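462aa long hypothetical selenium-binding protein (Sulfolobus tokodaii, PDB 2ECE) is of unknown function but adopts a beta-propeller fold and may bind selenium. Local coordinates at residues I298-E303 with E344-D349; K317-L322 with G366-A371. One frame throughout, in Å; residues are numbered along the deposited sequence.

In the fold
Interactions 1 and 2 join the same two neighbouring blades of the beta-propeller, and their centres lie about 12 Å apart on one side of the chain's centre. Interaction 1 packs the side chains of strand 291-304 against strand 344-349 of the next blade; interaction 2 continues the interface outward, where the short strand 318-319 meets the loop after strand 357-363. Two bonds tie them. Within the first blade, Glu-303 O and Val-319 N are 2.8 Å apart, a probable backbone hydrogen bond between adjacent strands. Within the second, Glu-344 OE2 lies 2.7 Å from His-369 NE2, probably also hydrogen-bonded, which joins the Arg-346 salt bridge to the 366-371 loop.

Interaction 1. Residues I298-E303 with E344-D349; sequences IEIPAE and EVRQYD
Two adjacent blades of the beta-propeller meet face to face here, Ile-298 and Ile-300 of one blade's strand lying against Tyr-348 and Arg-346 of the next. The strands run nearly antiparallel, at 154°, but their axes stay 11.6 Å apart, so side chains alone make the contact. Ile-298 sets CD1 over the centre of the Tyr-348 ring, 3.7 Å from the centroid and 12° off its normal, a CH-pi contact. Its other branch, CG2, lies near the hydroxyl end of the ring. A beta-branched residue suits this place because its two branches can cover the ring centre and the hydroxyl end at once.

Ile-300 lies over one face of the Arg-346 guanidinium, with CD1 3.6 Å from NH1. The face takes apolar cover while the edge does the polar work. In the guanidinium plane, NE and NH2 both bond to Glu-344 OE1 in a side-on salt bridge, NE at 2.9 Å and 161°, and NH1 donates to Tyr-348 OH at 3.0 Å. The chain of Arg-346, extended from CG to NE, carries the group off its own sheet toward the neighbouring blade, where it bridges the acid and the phenol. A leucine in its place would probably leave Glu-344 OE1 without its positive mate and the Tyr-348 hydroxyl without this donor.

Within their own sheet, Ile-298 and Ile-300 are backbone-bonded to Ile-282 and Ser-280 of strand 280-288. In the other blade, strand 344-349 runs between strands 334-339 and 357-363, and Leu-335 and Leu-337 of the former touch Ile-298 and Tyr-348, respectively.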
# COMPACT_ATOMS: atom_id res chain seq x y z
N ILE A 298 -4.97 -12.64 -13.80
CA ILE A 298 -3.72 -13.29 -13.40
C ILE A 298 -4.00 -14.24 -12.24
O ILE A 298 -4.71 -13.89 -11.31
CB ILE A 298 -2.65 -12.29 -12.91
CG1 ILE A 298 -2.24 -11.33 -14.03
CG2 ILE A 298 -1.43 -13.05 -12.43
CD1 ILE A 298 -1.32 -10.22 -13.56
N GLU A 299 -3.44 -15.44 -12.31
CA GLU A 299 -3.61 -16.41 -11.24
C GLU A 299 -2.27 -17.07 -11.02
O GLU A 299 -1.65 -17.57 -11.96
CB GLU A 299 -4.66 -17.46 -11.59
CG GLU A 299 -5.00 -18.39 -10.42
CD GLU A 299 -6.06 -19.43 -10.76
OE1 GLU A 299 -7.11 -19.06 -11.33
OE2 GLU A 299 -5.85 -20.62 -10.46
N ILE A 300 -1.80 -17.05 -9.78
CA ILE A 300 -0.52 -17.65 -9.43
C ILE A 300 -0.77 -18.79 -8.45
O ILE A 300 -1.34 -18.59 -7.39
CB ILE A 300 0.42 -16.61 -8.79
CG1 ILE A 300 0.66 -15.46 -9.78
CG2 ILE A 300 1.74 -17.27 -8.40
CD1 ILE A 300 1.47 -14.32 -9.21
N PRO A 301 -0.35 -20.01 -8.81
CA PRO A 301 -0.53 -21.18 -7.95
C PRO A 301 0.49 -21.29 -6.83
O PRO A 301 1.58 -20.70 -6.88
CB PRO A 301 -0.42 -22.34 -8.94
CG PRO A 301 0.64 -21.85 -9.87
CD PRO A 301 0.20 -20.41 -10.13
N ALA A 302 0.14 -22.05 -5.80
CA ALA A 302 1.03 -22.27 -4.67
C ALA A 302 2.14 -23.22 -5.13
O ALA A 302 1.96 -23.97 -6.09
CB ALA A 302 0.26 -22.88 -3.50
N GLU A 303 3.29 -23.18 -4.45
CA GLU A 303 4.41 -24.05 -4.80
C GLU A 303 4.58 -25.17 -3.78
O GLU A 303 4.87 -24.91 -2.61
CB GLU A 303 5.71 -23.25 -4.89
CG GLU A 303 5.90 -22.44 -6.16
CD GLU A 303 6.20 -23.30 -7.37
OE1 GLU A 303 6.42 -24.52 -7.21
OE2 GLU A 303 6.24 -22.75 -8.50
N GLU A 344 8.97 -13.31 -4.38
CA GLU A 344 9.26 -12.70 -5.67
C GLU A 344 8.59 -11.34 -5.88
O GLU A 344 7.68 -10.95 -5.15
CB GLU A 344 8.77 -13.61 -6.81
CG GLU A 344 9.30 -15.04 -6.84
CD GLU A 344 8.64 -15.88 -7.95
OE1 GLU A 344 7.75 -15.35 -8.64
OE2 GLU A 344 9.02 -17.05 -8.12
N VAL A 345 9.09 -10.63 -6.89
CA VAL A 345 8.52 -9.38 -7.33
C VAL A 345 8.44 -9.67 -8.82
O VAL A 345 9.44 -10.10 -9.41
CB VAL A 345 9.43 -8.15 -7.12
CG1 VAL A 345 8.79 -6.93 -7.77
CG2 VAL A 345 9.64 -7.87 -5.64
N ARG A 346 7.27 -9.48 -9.40
CA ARG A 346 7.08 -9.73 -10.82
C ARG A 346 6.64 -8.45 -11.53
O ARG A 346 6.10 -7.53 -10.91
CB ARG A 346 6.00 -10.80 -11.04
CG ARG A 346 6.34 -12.15 -10.45
CD ARG A 346 5.26 -13.17 -10.81
NE ARG A 346 5.58 -14.50 -10.31
CZ ARG A 346 4.94 -15.61 -10.67
NH1 ARG A 346 3.93 -15.55 -11.53
NH2 ARG A 346 5.31 -16.78 -10.17
N GLN A 347 6.89 -8.41 -12.84
CA GLN A 347 6.52 -7.29 -13.68
C GLN A 347 5.65 -7.85 -14.80
O GLN A 347 6.07 -8.73 -15.54
CB GLN A 347 7.76 -6.63 -14.29
CG GLN A 347 7.43 -5.56 -15.32
CD GLN A 347 8.63 -5.18 -16.17
OE1 GLN A 347 9.09 -4.03 -16.14
NE2 GLN A 347 9.15 -6.13 -16.92
N TYR A 348 4.43 -7.34 -14.92
CA TYR A 348 3.53 -7.79 -15.97
C TYR A 348 3.25 -6.65 -16.94
O TYR A 348 2.88 -5.55 -16.53
CB TYR A 348 2.20 -8.28 -15.39
CG TYR A 348 2.25 -9.62 -14.71
CD1 TYR A 348 2.71 -9.74 -13.40
CD2 TYR A 348 1.82 -10.77 -15.38
CE1 TYR A 348 2.74 -10.99 -12.77
CE2 TYR A 348 1.85 -12.02 -14.75
CZ TYR A 348 2.31 -12.12 -13.45
OH TYR A 348 2.34 -13.35 -12.83
N ASP A 349 3.44 -6.92 -18.22
CA ASP A 349 3.16 -5.93 -19.25
C ASP A 349 1.64 -5.91 -19.37
O ASP A 349 1.03 -6.93 -19.66
CB ASP A 349 3.81 -6.36 -20.58
CG ASP A 349 3.48 -5.42 -21.72
OD1 ASP A 349 4.40 -5.08 -22.49
OD2 ASP A 349 2.30 -5.03 -21.87

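Interaction 2. Residues K317-L322 with G366-A371; sequences KAVPPL and GIFHRA
Val-319 reaches across to Ile-367 and Phe-368 with both of its methyl groups. The close part of the contact is made by apolar side chains: CG1 of Val-319 lies 3.9 Å from CB of Ile-367, and CG2 is equally far from CG2 of the same isoleucine. With CG1 anti to the backbone N (chi1 -178°), Val-319 directs that methyl at Ile-367 and Phe-368, coming within 4.1 Å of Phe-368 CB. Two compact beta-branched side chains suit this buried spot, since each offers a broad, rigid surface close to its backbone.

In the propeller, strand 318-319 is an outermost strand of its blade's sheet, and residues 366-371 belong to the loop following strand 357-363, an edge strand of the next blade. The chain turns tightly here: Arg-370 N bonds to Gly-366 O at 2.9 Å, and the geometry of Arg-370 and Ala-371 fits a G1 beta bulge.

Toward solvent the fit slackens. The partly exposed Phe-368 ring meets Val-319 CG2 only at its edge and has Glu-303 of strand 291-304 as a further neighbour. Arg-370 is exposed; its guanidinium folds back over Ile-367 CA, and NH1 makes a weak bond to Gly-366 O.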
# COMPACT_ATOMS: atom_id res chain seq x y z
N LYS A 317 1.67 -28.50 2.96
CA LYS A 317 2.89 -28.90 2.26
C LYS A 317 3.09 -28.09 0.98
O LYS A 317 3.57 -28.60 -0.04
CB LYS A 317 2.87 -30.40 1.93
CG LYS A 317 2.59 -31.30 3.13
CD LYS A 317 3.55 -32.49 3.23
CE LYS A 317 4.85 -32.11 3.93
NZ LYS A 317 5.74 -33.28 4.16
N ALA A 318 2.71 -26.81 1.04
CA ALA A 318 2.85 -25.91 -0.10
C ALA A 318 3.09 -24.49 0.41
O ALA A 318 2.85 -24.19 1.58
CB ALA A 318 1.59 -25.96 -0.96
N VAL A 319 3.58 -23.63 -0.47
CA VAL A 319 3.83 -22.24 -0.13
C VAL A 319 2.92 -21.40 -1.00
O VAL A 319 3.05 -21.40 -2.23
CB VAL A 319 5.30 -21.84 -0.40
CG1 VAL A 319 5.53 -20.38 0.01
CG2 VAL A 319 6.24 -22.77 0.35
N PRO A 320 1.97 -20.68 -0.39
CA PRO A 320 1.08 -19.86 -1.21
C PRO A 320 1.89 -18.67 -1.71
O PRO A 320 2.83 -18.24 -1.04
CB PRO A 320 -0.02 -19.44 -0.22
CG PRO A 320 0.10 -20.46 0.91
CD PRO A 320 1.59 -20.62 1.02
N PRO A 321 1.55 -18.14 -2.89
CA PRO A 321 2.33 -17.00 -3.37
C PRO A 321 2.12 -15.80 -2.44
O PRO A 321 3.04 -15.03 -2.20
CB PRO A 321 1.78 -16.77 -4.77
CG PRO A 321 0.36 -17.26 -4.66
CD PRO A 321 0.54 -18.54 -3.89
N LEU A 322 0.90 -15.69 -1.91
CA LEU A 322 0.53 -14.58 -1.02
C LEU A 322 0.87 -13.24 -1.64
O LEU A 322 1.75 -12.52 -1.15
CB LEU A 322 1.23 -14.71 0.34
CG LEU A 322 0.90 -15.93 1.20
CD1 LEU A 322 1.73 -15.89 2.48
CD2 LEU A 322 -0.59 -15.95 1.51
N GLY A 366 11.61 -15.13 0.90
CA GLY A 366 10.53 -16.05 0.64
C GLY A 366 10.64 -17.41 1.31
O GLY A 366 11.74 -17.93 1.51
N ILE A 367 9.50 -17.97 1.69
CA ILE A 367 9.50 -19.28 2.33
C ILE A 367 9.93 -20.32 1.28
O ILE A 367 10.56 -21.32 1.61
CB ILE A 367 8.09 -19.64 2.85
CG1 ILE A 367 7.68 -18.66 3.95
CG2 ILE A 367 8.09 -21.06 3.39
CD1 ILE A 367 6.21 -18.74 4.32
N PHE A 368 9.59 -20.06 0.02
CA PHE A 368 9.95 -20.98 -1.05
C PHE A 368 11.38 -20.81 -1.56
O PHE A 368 12.15 -21.76 -1.54
CB PHE A 368 8.98 -20.84 -2.23
CG PHE A 368 9.20 -21.86 -3.31
CD1 PHE A 368 8.88 -23.20 -3.10
CD2 PHE A 368 9.73 -21.48 -4.54
CE1 PHE A 368 9.11 -24.16 -4.09
CE2 PHE A 368 9.96 -22.43 -5.55
CZ PHE A 368 9.65 -23.77 -5.32
N HIS A 369 11.73 -19.61 -2.01
CA HIS A 369 13.07 -19.34 -2.54
C HIS A 369 14.19 -19.16 -1.51
O HIS A 369 15.33 -19.54 -1.77
CB HIS A 369 13.07 -18.10 -3.44
CG HIS A 369 12.23 -18.22 -4.67
ND1 HIS A 369 12.41 -19.22 -5.60
CD2 HIS A 369 11.23 -17.44 -5.15
CE1 HIS A 369 11.57 -19.05 -6.61
NE2 HIS A 369 10.84 -17.97 -6.36
N ARG A 370 13.87 -18.56 -0.36
CA ARG A 370 14.90 -18.30 0.65
C ARG A 370 16.10 -17.64 -0.04
O ARG A 370 17.25 -17.86 0.32
CB ARG A 370 15.35 -19.60 1.31
CG ARG A 370 14.85 -19.77 2.74
CD ARG A 370 13.36 -20.09 2.78
NE ARG A 370 12.78 -19.96 4.12
CZ ARG A 370 12.50 -18.80 4.71
NH1 ARG A 370 12.75 -17.66 4.08
NH2 ARG A 370 11.96 -18.78 5.93
N ALA A 371 15.80 -16.82 -1.04
CA ALA A 371 16.82 -16.13 -1.82
C ALA A 371 17.50 -14.97 -1.11
O ALA A 371 16.84 -14.05 -0.64
CB ALA A 371 16.21 -15.65 -3.14